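Local coordinates for chromosomal replication initiator protein DNAA (Helicobacter pylori, PDB 2WP0), which probably initiates and regulates chromosomal replication by binding the origin in its ATP form, and is represented here by its N-terminal domain I, a platform for oligomerization and regulators, at residues Asn5-Glu10 and Leu33-Asn38; Ile44-Ala49 and Asp84-Val89; Glu27-Gln32 and Gln52-Thr57. All coordinates share one frame; numbering follows the deposited sequence.

Interaction 1 (Asn5-Glu10 and Leu33-Asn38); sequences NNIEKE and LKYNPN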
loop_
_atom_site.group_PDB
_atom_site.type_symbol
_atom_site.label_atom_id
_atom_site.label_comp_id
_atom_site.label_asym_id
_atom_site.label_seq_id
_atom_site.Cartn_x
_atom_site.Cartn_y
_atom_site.Cartn_z
ATOM N N ASN D 5 -16.711 -28.468 -40.874
ATOM C CA ASN D 5 -17.416 -29.320 -39.923
ATOM C C ASN D 5 -16.673 -30.620 -39.716
ATOM O O ASN D 5 -16.744 -31.229 -38.651
ATOM C CB ASN D 5 -18.870 -29.582 -40.370
ATOM C CG ASN D 5 -19.013 -29.773 -41.890
ATOM O OD1 ASN D 5 -18.020 -29.980 -42.604
ATOM N ND2 ASN D 5 -20.259 -29.701 -42.387
ATOM N N ASN D 6 -15.965 -31.036 -40.758
ATOM C CA ASN D 6 -15.079 -32.183 -40.679
ATOM C C ASN D 6 -13.678 -31.705 -40.343
ATOM O O ASN D 6 -12.996 -32.260 -39.478
ATOM C CB ASN D 6 -15.038 -32.929 -42.008
ATOM C CG ASN D 6 -14.388 -34.298 -41.883
ATOM O OD1 ASN D 6 -14.963 -35.206 -41.278
ATOM N ND2 ASN D 6 -13.187 -34.456 -42.453
ATOM N N ILE D 7 -13.260 -30.660 -41.045
ATOM C CA ILE D 7 -12.025 -29.962 -40.730
ATOM C C ILE D 7 -12.035 -29.528 -39.274
ATOM O O ILE D 7 -11.043 -29.703 -38.565
ATOM C CB ILE D 7 -11.868 -28.709 -41.584
ATOM C CG1 ILE D 7 -12.020 -29.048 -43.062
ATOM C CG2 ILE D 7 -10.536 -28.057 -41.314
ATOM C CD1 ILE D 7 -11.881 -27.849 -43.971
ATOM N N GLU D 8 -13.153 -28.948 -38.837
ATOM C CA GLU D 8 -13.296 -28.540 -37.443
ATOM C C GLU D 8 -12.805 -29.687 -36.590
ATOM O O GLU D 8 -11.683 -29.676 -36.070
ATOM C CB GLU D 8 -14.763 -28.237 -37.098
ATOM C CG GLU D 8 -15.022 -27.930 -35.620
ATOM C CD GLU D 8 -16.212 -27.026 -35.439
ATOM O OE1 GLU D 8 -16.656 -26.828 -34.292
ATOM O OE2 GLU D 8 -16.709 -26.510 -36.456
ATOM N N LYS D 9 -13.672 -30.683 -36.470
ATOM C CA LYS D 9 -13.355 -31.911 -35.780
ATOM C C LYS D 9 -11.856 -32.190 -35.769
ATOM O O LYS D 9 -11.301 -32.568 -34.735
ATOM C CB LYS D 9 -14.088 -33.070 -36.450
ATOM C CG LYS D 9 -14.742 -34.009 -35.473
ATOM C CD LYS D 9 -15.920 -33.326 -34.819
ATOM C CE LYS D 9 -16.234 -33.941 -33.476
ATOM N NZ LYS D 9 -17.444 -33.293 -32.899
ATOM N N GLU D 10 -11.187 -32.019 -36.907
ATOM C CA GLU D 10 -9.854 -32.596 -36.973
ATOM C C GLU D 10 -8.680 -31.680 -36.634
ATOM O O GLU D 10 -7.665 -32.143 -36.117
ATOM C CB GLU D 10 -9.648 -33.352 -38.275
ATOM C CG GLU D 10 -10.754 -34.377 -38.565
ATOM C CD GLU D 10 -11.228 -35.143 -37.319
ATOM O OE1 GLU D 10 -11.269 -36.388 -37.364
ATOM O OE2 GLU D 10 -11.586 -34.509 -36.307
ATOM N N LEU D 33 -13.542 -23.969 -29.253
ATOM C CA LEU D 33 -13.159 -23.275 -30.470
ATOM C C LEU D 33 -13.938 -23.855 -31.650
ATOM O O LEU D 33 -14.205 -25.061 -31.694
ATOM C CB LEU D 33 -11.669 -23.519 -30.680
ATOM C CG LEU D 33 -10.757 -22.392 -31.113
ATOM C CD1 LEU D 33 -11.411 -21.106 -30.728
ATOM C CD2 LEU D 33 -9.428 -22.577 -30.413
ATOM N N LYS D 34 -14.318 -23.037 -32.617
ATOM C CA LYS D 34 -14.934 -23.655 -33.771
ATOM C C LYS D 34 -14.674 -22.969 -35.084
ATOM O O LYS D 34 -14.573 -21.747 -35.153
ATOM C CB LYS D 34 -16.413 -23.908 -33.551
ATOM C CG LYS D 34 -17.257 -22.691 -33.395
ATOM C CD LYS D 34 -18.504 -23.130 -32.691
ATOM C CE LYS D 34 -18.732 -24.604 -32.981
ATOM N NZ LYS D 34 -19.363 -25.294 -31.831
ATOM N N TYR D 35 -14.583 -23.795 -36.123
ATOM C CA TYR D 35 -14.012 -23.383 -37.393
ATOM C C TYR D 35 -14.949 -22.558 -38.260
ATOM O O TYR D 35 -16.176 -22.706 -38.207
ATOM C CB TYR D 35 -13.510 -24.602 -38.167
ATOM C CG TYR D 35 -12.627 -24.249 -39.344
ATOM C CD1 TYR D 35 -11.587 -23.331 -39.208
ATOM C CD2 TYR D 35 -12.828 -24.836 -40.586
ATOM C CE1 TYR D 35 -10.776 -23.010 -40.270
ATOM C CE2 TYR D 35 -12.024 -24.520 -41.651
ATOM C CZ TYR D 35 -11.000 -23.609 -41.491
ATOM O OH TYR D 35 -10.202 -23.295 -42.568
ATOM N N ASN D 36 -14.331 -21.710 -39.078
ATOM C CA ASN D 36 -15.017 -20.687 -39.851
ATOM C C ASN D 36 -14.594 -20.736 -41.324
ATOM O O ASN D 36 -13.745 -19.953 -41.743
ATOM C CB ASN D 36 -14.665 -19.326 -39.252
ATOM C CG ASN D 36 -15.709 -18.275 -39.520
ATOM O OD1 ASN D 36 -15.747 -17.251 -38.838
ATOM N ND2 ASN D 36 -16.557 -18.507 -40.510
ATOM N N PRO D 37 -15.174 -21.670 -42.108
ATOM C CA PRO D 37 -14.853 -21.851 -43.532
ATOM C C PRO D 37 -15.313 -20.686 -44.407
ATOM O O PRO D 37 -14.770 -20.477 -45.486
ATOM C CB PRO D 37 -15.607 -23.135 -43.904
ATOM C CG PRO D 37 -15.843 -23.841 -42.600
ATOM C CD PRO D 37 -16.066 -22.734 -41.616
ATOM N N ASN D 38 -16.325 -19.957 -43.966
ATOM C CA ASN D 38 -16.568 -18.636 -44.506
ATOM C C ASN D 38 -15.509 -17.806 -43.803
ATOM O O ASN D 38 -15.266 -18.002 -42.616
ATOM C CB ASN D 38 -17.969 -18.117 -44.151
ATOM C CG ASN D 38 -18.949 -19.232 -43.760
ATOM O OD1 ASN D 38 -20.111 -19.208 -44.158
ATOM N ND2 ASN D 38 -18.489 -20.191 -42.962
#
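I7 and E8, on consecutive positions of the first helical turn, meet K34 and Y35 of the short edge strand in two different ways, one apolar and one charged. The pair belongs to domain I of DnaA, a KH-like alpha/beta fold that runs helix, helix, two strands, helix, strand, and it illustrates how a helix start is held to an edge strand by an apolar touch and weak polar links. The ring of Y35 is carried toward the helix with CG anti to the backbone N (chi1 -167°). I7 comes to the CD2-CE2 side of that ring at an oblique slant, its CG2 3.9 Å from Y35 CE2 and its CD1 4.1 Å from the same carbon. Beyond the two segments, I7 also touches V75 and Y35 touches M77, both in loops.

E8 reaches the strand further back, at K34 and the N of Y35. Its CB lies 4.0 Å from Y35 CB, and from there the extended chain runs to the strand backbone, where the carboxylate divides its work. OE1 lies against CB and CE of K34. Its ion pair with K34 NZ is long at 4.0 Å, and the lysine chain bends at chi3 and chi4. OE2 points to the backbone of Y35, accepting only a weak hydrogen bond of 3.5 Å from Y35 N, with an N-H...O angle of 150°.

Interaction 2 (Ile44-Ala49 and Asp84-Val89); sequences IAFFYA and DVRIEV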
loop_
_atom_site.group_PDB
_atom_site.type_symbol
_atom_site.label_atom_id
_atom_site.label_comp_id
_atom_site.label_asym_id
_atom_site.label_seq_id
_atom_site.Cartn_x
_atom_site.Cartn_y
_atom_site.Cartn_z
ATOM N N ILE D 44 -5.072 -17.796 -43.997
ATOM C CA ILE D 44 -5.588 -17.660 -42.636
ATOM C C ILE D 44 -6.605 -18.739 -42.317
ATOM O O ILE D 44 -7.313 -19.220 -43.200
ATOM C CB ILE D 44 -6.342 -16.334 -42.383
ATOM C CG1 ILE D 44 -5.621 -15.126 -42.948
ATOM C CG2 ILE D 44 -6.551 -16.108 -40.885
ATOM C CD1 ILE D 44 -6.324 -13.853 -42.583
ATOM N N ALA D 45 -6.684 -19.087 -41.036
ATOM C CA ALA D 45 -7.795 -19.875 -40.502
ATOM C C ALA D 45 -8.593 -19.037 -39.495
ATOM O O ALA D 45 -8.024 -18.369 -38.633
ATOM C CB ALA D 45 -7.293 -21.165 -39.855
ATOM N N PHE D 46 -9.910 -19.063 -39.626
ATOM C CA PHE D 46 -10.766 -18.356 -38.692
ATOM C C PHE D 46 -11.487 -19.340 -37.781
ATOM O O PHE D 46 -12.032 -20.343 -38.241
ATOM C CB PHE D 46 -11.776 -17.477 -39.438
ATOM C CG PHE D 46 -11.213 -16.166 -39.894
ATOM C CD1 PHE D 46 -11.187 -15.074 -39.045
ATOM C CD2 PHE D 46 -10.704 -16.024 -41.171
ATOM C CE1 PHE D 46 -10.660 -13.862 -39.465
ATOM C CE2 PHE D 46 -10.179 -14.814 -41.595
ATOM C CZ PHE D 46 -10.155 -13.734 -40.742
ATOM N N PHE D 47 -11.466 -19.055 -36.485
ATOM C CA PHE D 47 -12.229 -19.818 -35.513
ATOM C C PHE D 47 -13.129 -18.884 -34.727
ATOM O O PHE D 47 -12.846 -17.688 -34.583
ATOM C CB PHE D 47 -11.313 -20.565 -34.540
ATOM C CG PHE D 47 -10.234 -21.323 -35.213
ATOM C CD1 PHE D 47 -8.986 -20.759 -35.389
ATOM C CD2 PHE D 47 -10.469 -22.583 -35.715
ATOM C CE1 PHE D 47 -7.977 -21.450 -36.041
ATOM C CE2 PHE D 47 -9.470 -23.279 -36.372
ATOM C CZ PHE D 47 -8.218 -22.711 -36.532
ATOM N N TYR D 48 -14.215 -19.450 -34.220
ATOM C CA TYR D 48 -15.080 -18.750 -33.301
ATOM C C TYR D 48 -14.841 -19.263 -31.888
ATOM O O TYR D 48 -14.598 -20.444 -31.673
ATOM C CB TYR D 48 -16.539 -18.949 -33.691
ATOM C CG TYR D 48 -16.996 -18.077 -34.833
ATOM C CD1 TYR D 48 -16.853 -16.692 -34.780
ATOM C CD2 TYR D 48 -17.594 -18.631 -35.958
ATOM C CE1 TYR D 48 -17.288 -15.876 -35.823
ATOM C CE2 TYR D 48 -18.037 -17.828 -37.010
ATOM C CZ TYR D 48 -17.880 -16.449 -36.935
ATOM O OH TYR D 48 -18.324 -15.654 -37.973
ATOM N N ALA D 49 -14.872 -18.351 -30.929
ATOM C CA ALA D 49 -14.946 -18.708 -29.524
ATOM C C ALA D 49 -16.239 -18.112 -28.982
ATOM O O ALA D 49 -16.674 -17.043 -29.411
ATOM C CB ALA D 49 -13.743 -18.178 -28.772
ATOM N N ASP D 84 -1.937 -18.008 -40.982
ATOM C CA ASP D 84 -2.238 -17.144 -39.838
ATOM C C ASP D 84 -3.525 -17.645 -39.175
ATOM O O ASP D 84 -4.395 -18.207 -39.842
ATOM C CB ASP D 84 -2.399 -15.692 -40.335
ATOM C CG ASP D 84 -2.524 -14.664 -39.206
ATOM O OD1 ASP D 84 -2.147 -14.960 -38.049
ATOM O OD2 ASP D 84 -2.997 -13.535 -39.493
ATOM N N VAL D 85 -3.648 -17.466 -37.863
ATOM C CA VAL D 85 -4.890 -17.822 -37.188
ATOM C C VAL D 85 -5.571 -16.578 -36.631
ATOM O O VAL D 85 -4.914 -15.686 -36.076
ATOM C CB VAL D 85 -4.683 -18.851 -36.065
ATOM C CG1 VAL D 85 -4.095 -20.137 -36.618
ATOM C CG2 VAL D 85 -3.790 -18.280 -34.990
ATOM N N ARG D 86 -6.887 -16.518 -36.809
ATOM C CA ARG D 86 -7.685 -15.436 -36.268
ATOM C C ARG D 86 -8.902 -16.041 -35.609
ATOM O O ARG D 86 -9.741 -16.629 -36.277
ATOM C CB ARG D 86 -8.126 -14.485 -37.376
ATOM C CG ARG D 86 -8.956 -13.297 -36.877
ATOM C CD ARG D 86 -8.071 -12.049 -36.711
ATOM N NE ARG D 86 -7.322 -11.736 -37.921
ATOM C CZ ARG D 86 -6.354 -10.821 -38.008
ATOM N NH1 ARG D 86 -6.013 -10.102 -36.942
ATOM N NH2 ARG D 86 -5.712 -10.621 -39.169
ATOM N N ILE D 87 -8.988 -15.919 -34.291
ATOM C CA ILE D 87 -10.187 -16.355 -33.584
ATOM C C ILE D 87 -11.068 -15.172 -33.148
ATOM O O ILE D 87 -10.560 -14.086 -32.850
ATOM C CB ILE D 87 -9.855 -17.275 -32.407
ATOM C CG1 ILE D 87 -10.725 -16.908 -31.215
ATOM C CG2 ILE D 87 -8.388 -17.194 -32.052
ATOM C CD1 ILE D 87 -10.887 -18.028 -30.262
ATOM N N GLU D 88 -12.382 -15.386 -33.140
ATOM C CA GLU D 88 -13.334 -14.315 -32.880
ATOM C C GLU D 88 -14.453 -14.774 -31.970
ATOM O O GLU D 88 -14.528 -15.942 -31.628
ATOM C CB GLU D 88 -13.958 -13.858 -34.188
ATOM C CG GLU D 88 -13.077 -12.995 -35.059
ATOM C CD GLU D 88 -13.643 -12.852 -36.467
ATOM O OE1 GLU D 88 -13.861 -13.893 -37.124
ATOM O OE2 GLU D 88 -13.880 -11.710 -36.920
ATOM N N VAL D 89 -15.332 -13.847 -31.591
ATOM C CA VAL D 89 -16.568 -14.196 -30.874
ATOM C C VAL D 89 -17.703 -14.435 -31.885
ATOM O O VAL D 89 -17.615 -13.993 -33.035
ATOM C CB VAL D 89 -16.968 -13.114 -29.820
ATOM C CG1 VAL D 89 -18.029 -13.648 -28.865
ATOM C CG2 VAL D 89 -15.757 -12.663 -29.034
#
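I44 opens the pairing with D84, and from there to Y48 and E88 the two strands run parallel in register, their short axes 30° apart. The CG1 of I44 lies beside the CB of D84, both side chains pointing the same way, on the face that also carries F46, Y48, R86 and E88. A45 is joined to the partner strand on both its backbone groups: its N donates to D84 O at 2.7 Å and its O accepts from R86 N at 2.8 Å. At F46 the ring lies alongside the arginine, its plane 28° from the guanidinium; CE1 of F46 is near the guanidinium's plane, at its edge, while the packing is on CB and CG of R86. F47 repeats the pattern of A45, with its N bonded to R86 O (3.0 Å) and its O to E88 N (2.8 Å). Its ring, on the other face, receives CG1 of V85 at its edge, 4.1 Å from CE1. Y48 has the backbone O of E88 in plane at its ring edge. The bond from A49 N to E88 O is implausibly short in the model, and A49 CB lies near CD1 of I87.

This is the parallel pair of a beta-alpha-beta unit. Strand 44-49 is the middle strand, antiparallel to strand 34-35 on its other side, and the connecting helix 52-71 packs on the V85, I87 and V89 face.

Interaction 3 (Glu27-Gln32 and Gln52-Thr57); sequences ENYFSQ and QVLCTT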
loop_
_atom_site.group_PDB
_atom_site.type_symbol
_atom_site.label_atom_id
_atom_site.label_comp_id
_atom_site.label_asym_id
_atom_site.label_seq_id
_atom_site.Cartn_x
_atom_site.Cartn_y
_atom_site.Cartn_z
ATOM N N GLU D 27 -9.435 -29.130 -22.955
ATOM C CA GLU D 27 -10.821 -29.214 -22.489
ATOM C C GLU D 27 -11.380 -27.831 -22.192
ATOM O O GLU D 27 -12.377 -27.403 -22.767
ATOM C CB GLU D 27 -10.895 -30.077 -21.230
ATOM C CG GLU D 27 -12.089 -30.995 -21.206
ATOM C CD GLU D 27 -11.792 -32.358 -21.830
ATOM O OE1 GLU D 27 -11.009 -33.129 -21.220
ATOM O OE2 GLU D 27 -12.343 -32.670 -22.918
ATOM N N ASN D 28 -10.707 -27.132 -21.294
ATOM C CA ASN D 28 -11.129 -25.809 -20.877
ATOM C C ASN D 28 -11.118 -24.776 -21.995
ATOM O O ASN D 28 -11.922 -23.845 -22.007
ATOM C CB ASN D 28 -10.253 -25.325 -19.723
ATOM C CG ASN D 28 -10.437 -26.150 -18.453
ATOM O OD1 ASN D 28 -9.588 -26.126 -17.565
ATOM N ND2 ASN D 28 -11.558 -26.878 -18.359
ATOM N N TYR D 29 -10.198 -24.927 -22.936
ATOM C CA TYR D 29 -10.023 -23.911 -23.968
ATOM C C TYR D 29 -10.392 -24.453 -25.340
ATOM O O TYR D 29 -11.458 -24.132 -25.877
ATOM C CB TYR D 29 -8.589 -23.320 -23.946
ATOM C CG TYR D 29 -8.334 -22.446 -22.733
ATOM C CD1 TYR D 29 -8.909 -21.168 -22.631
ATOM C CD2 TYR D 29 -7.544 -22.892 -21.683
ATOM C CE1 TYR D 29 -8.687 -20.368 -21.526
ATOM C CE2 TYR D 29 -7.320 -22.095 -20.569
ATOM C CZ TYR D 29 -7.892 -20.839 -20.502
ATOM O OH TYR D 29 -7.679 -20.065 -19.396
ATOM N N PHE D 30 -9.515 -25.288 -25.886
ATOM C CA PHE D 30 -9.560 -25.603 -27.311
ATOM C C PHE D 30 -10.865 -26.230 -27.801
ATOM O O PHE D 30 -11.326 -25.912 -28.892
ATOM C CB PHE D 30 -8.361 -26.455 -27.705
ATOM C CG PHE D 30 -7.064 -25.723 -27.644
ATOM C CD1 PHE D 30 -6.726 -24.804 -28.621
ATOM C CD2 PHE D 30 -6.175 -25.946 -26.610
ATOM C CE1 PHE D 30 -5.512 -24.128 -28.576
ATOM C CE2 PHE D 30 -4.952 -25.266 -26.552
ATOM C CZ PHE D 30 -4.623 -24.367 -27.539
ATOM N N SER D 31 -11.456 -27.105 -26.997
ATOM C CA SER D 31 -12.706 -27.760 -27.368
ATOM C C SER D 31 -13.832 -26.779 -27.738
ATOM O O SER D 31 -14.707 -27.097 -28.558
ATOM C CB SER D 31 -13.166 -28.621 -26.209
ATOM O OG SER D 31 -12.989 -27.918 -24.993
ATOM N N GLN D 32 -13.795 -25.592 -27.126
ATOM C CA GLN D 32 -14.814 -24.553 -27.294
ATOM C C GLN D 32 -14.646 -23.717 -28.557
ATOM O O GLN D 32 -15.477 -22.856 -28.868
ATOM C CB GLN D 32 -14.764 -23.607 -26.106
ATOM C CG GLN D 32 -14.937 -24.267 -24.749
ATOM C CD GLN D 32 -15.359 -23.260 -23.700
ATOM O OE1 GLN D 32 -16.393 -22.595 -23.836
ATOM N NE2 GLN D 32 -14.561 -23.128 -22.653
ATOM N N GLN D 52 -15.754 -13.344 -25.402
ATOM C CA GLN D 52 -14.590 -12.480 -25.545
ATOM C C GLN D 52 -13.348 -12.905 -24.754
ATOM O O GLN D 52 -12.240 -12.908 -25.303
ATOM C CB GLN D 52 -14.956 -11.046 -25.182
ATOM C CG GLN D 52 -13.869 -10.037 -25.491
ATOM C CD GLN D 52 -13.451 -10.055 -26.948
ATOM O OE1 GLN D 52 -14.266 -9.853 -27.848
ATOM N NE2 GLN D 52 -12.170 -10.295 -27.186
ATOM N N VAL D 53 -13.514 -13.231 -23.474
ATOM C CA VAL D 53 -12.383 -13.677 -22.670
ATOM C C VAL D 53 -11.732 -14.911 -23.289
ATOM O O VAL D 53 -10.503 -15.015 -23.323
ATOM C CB VAL D 53 -12.785 -14.010 -21.232
ATOM C CG1 VAL D 53 -11.672 -14.783 -20.529
ATOM C CG2 VAL D 53 -13.105 -12.760 -20.484
ATOM N N LEU D 54 -12.545 -15.845 -23.787
ATOM C CA LEU D 54 -11.989 -17.023 -24.465
ATOM C C LEU D 54 -11.255 -16.626 -25.734
ATOM O O LEU D 54 -10.115 -17.058 -25.962
ATOM C CB LEU D 54 -13.059 -18.081 -24.760
ATOM C CG LEU D 54 -13.140 -18.966 -23.519
ATOM C CD1 LEU D 54 -14.534 -19.398 -23.097
ATOM C CD2 LEU D 54 -12.083 -20.056 -23.413
ATOM N N CYS D 55 -11.906 -15.796 -26.550
ATOM C CA CYS D 55 -11.272 -15.316 -27.765
ATOM C C CYS D 55 -9.926 -14.663 -27.445
ATOM O O CYS D 55 -8.951 -14.826 -28.183
ATOM C CB CYS D 55 -12.182 -14.350 -28.528
ATOM S SG CYS D 55 -11.425 -13.585 -30.013
ATOM N N THR D 56 -9.865 -13.948 -26.328
ATOM C CA THR D 56 -8.657 -13.215 -25.964
ATOM C C THR D 56 -7.592 -14.090 -25.316
ATOM O O THR D 56 -6.411 -13.991 -25.663
ATOM C CB THR D 56 -8.986 -12.026 -25.044
ATOM O OG1 THR D 56 -9.701 -11.047 -25.794
ATOM C CG2 THR D 56 -7.717 -11.389 -24.489
ATOM N N THR D 57 -7.999 -14.942 -24.374
ATOM C CA THR D 57 -7.039 -15.783 -23.648
ATOM C C THR D 57 -6.417 -16.815 -24.560
ATOM O O THR D 57 -5.197 -16.988 -24.602
ATOM C CB THR D 57 -7.688 -16.492 -22.462
ATOM O OG1 THR D 57 -8.269 -15.502 -21.597
ATOM C CG2 THR D 57 -6.641 -17.321 -21.699
#
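Y29 and L54 bring the two backbones to a closest CA-CA distance of 7.2 Å, where the end of helix 23-30, with its wider pi-type turn, meets the first turns of helix 52-71. Side chains bridge this gap, and L54 is central to it: CD2 goes mainly to Y29, CD1 to the Q32 amide. L54 CD2 reaches the CD1 side of the tyrosine ring, 3.5 Å from Y29 CD1, on an oblique line. L54 CD1 sits 3.8 Å from Q32 NE2, and those two side chains cross at about a right angle.

One turn along, T57 offers CG2, placed anti to its backbone N, to the phenol end of Y29; the methyl is 3.7 Å from CE1 and equally near OH. The threonine hydroxyl turns back to its own helix and donates to V53 O at 2.9 Å. That oxygen also takes the backbone N-H of T57, the two donors approaching from opposite faces of the carbonyl plane. The hydroxyl's bond probably holds the side-chain rotation that puts CG2 toward Y29.

In domain I of DnaA this is where the end of helix 23-30 and the turn after it pack on helix 52-71, the connection of the beta-alpha-beta unit. The same patch is a binding surface: Y29 OH and Q32 NE2 hydrogen-bond to the backbone of a chain of another protein, whose apolar side chain packs on L54, consistent with the role of domain I in binding regulators. Within its own segment, the Q32 amide is oriented by a bond of 2.8 Å from NE2 to N28 O.

In the fold
Three contacts join the helices and the sheet of domain I in different ways. Interaction 2 forms the parallel half of the sheet, and its hydrogen bonds are all backbone to backbone; interaction 1 lies on the antiparallel edge strand and depends on a glutamate and an isoleucine from helix 6-16. Both are partly buried, and they meet through strands 34-35 and 44-49, where K34 O probably bonds to Y48 N and L33 touches I87. Interaction 3 is the buried one, helix against helix and largely apolar between its segments, yet it borders a chain of another protein. It shares helix 52-71 with the beta-alpha-beta unit of interaction 2, C55 packing on I87 and A49. Interactions 1 and 3 adjoin only in sequence.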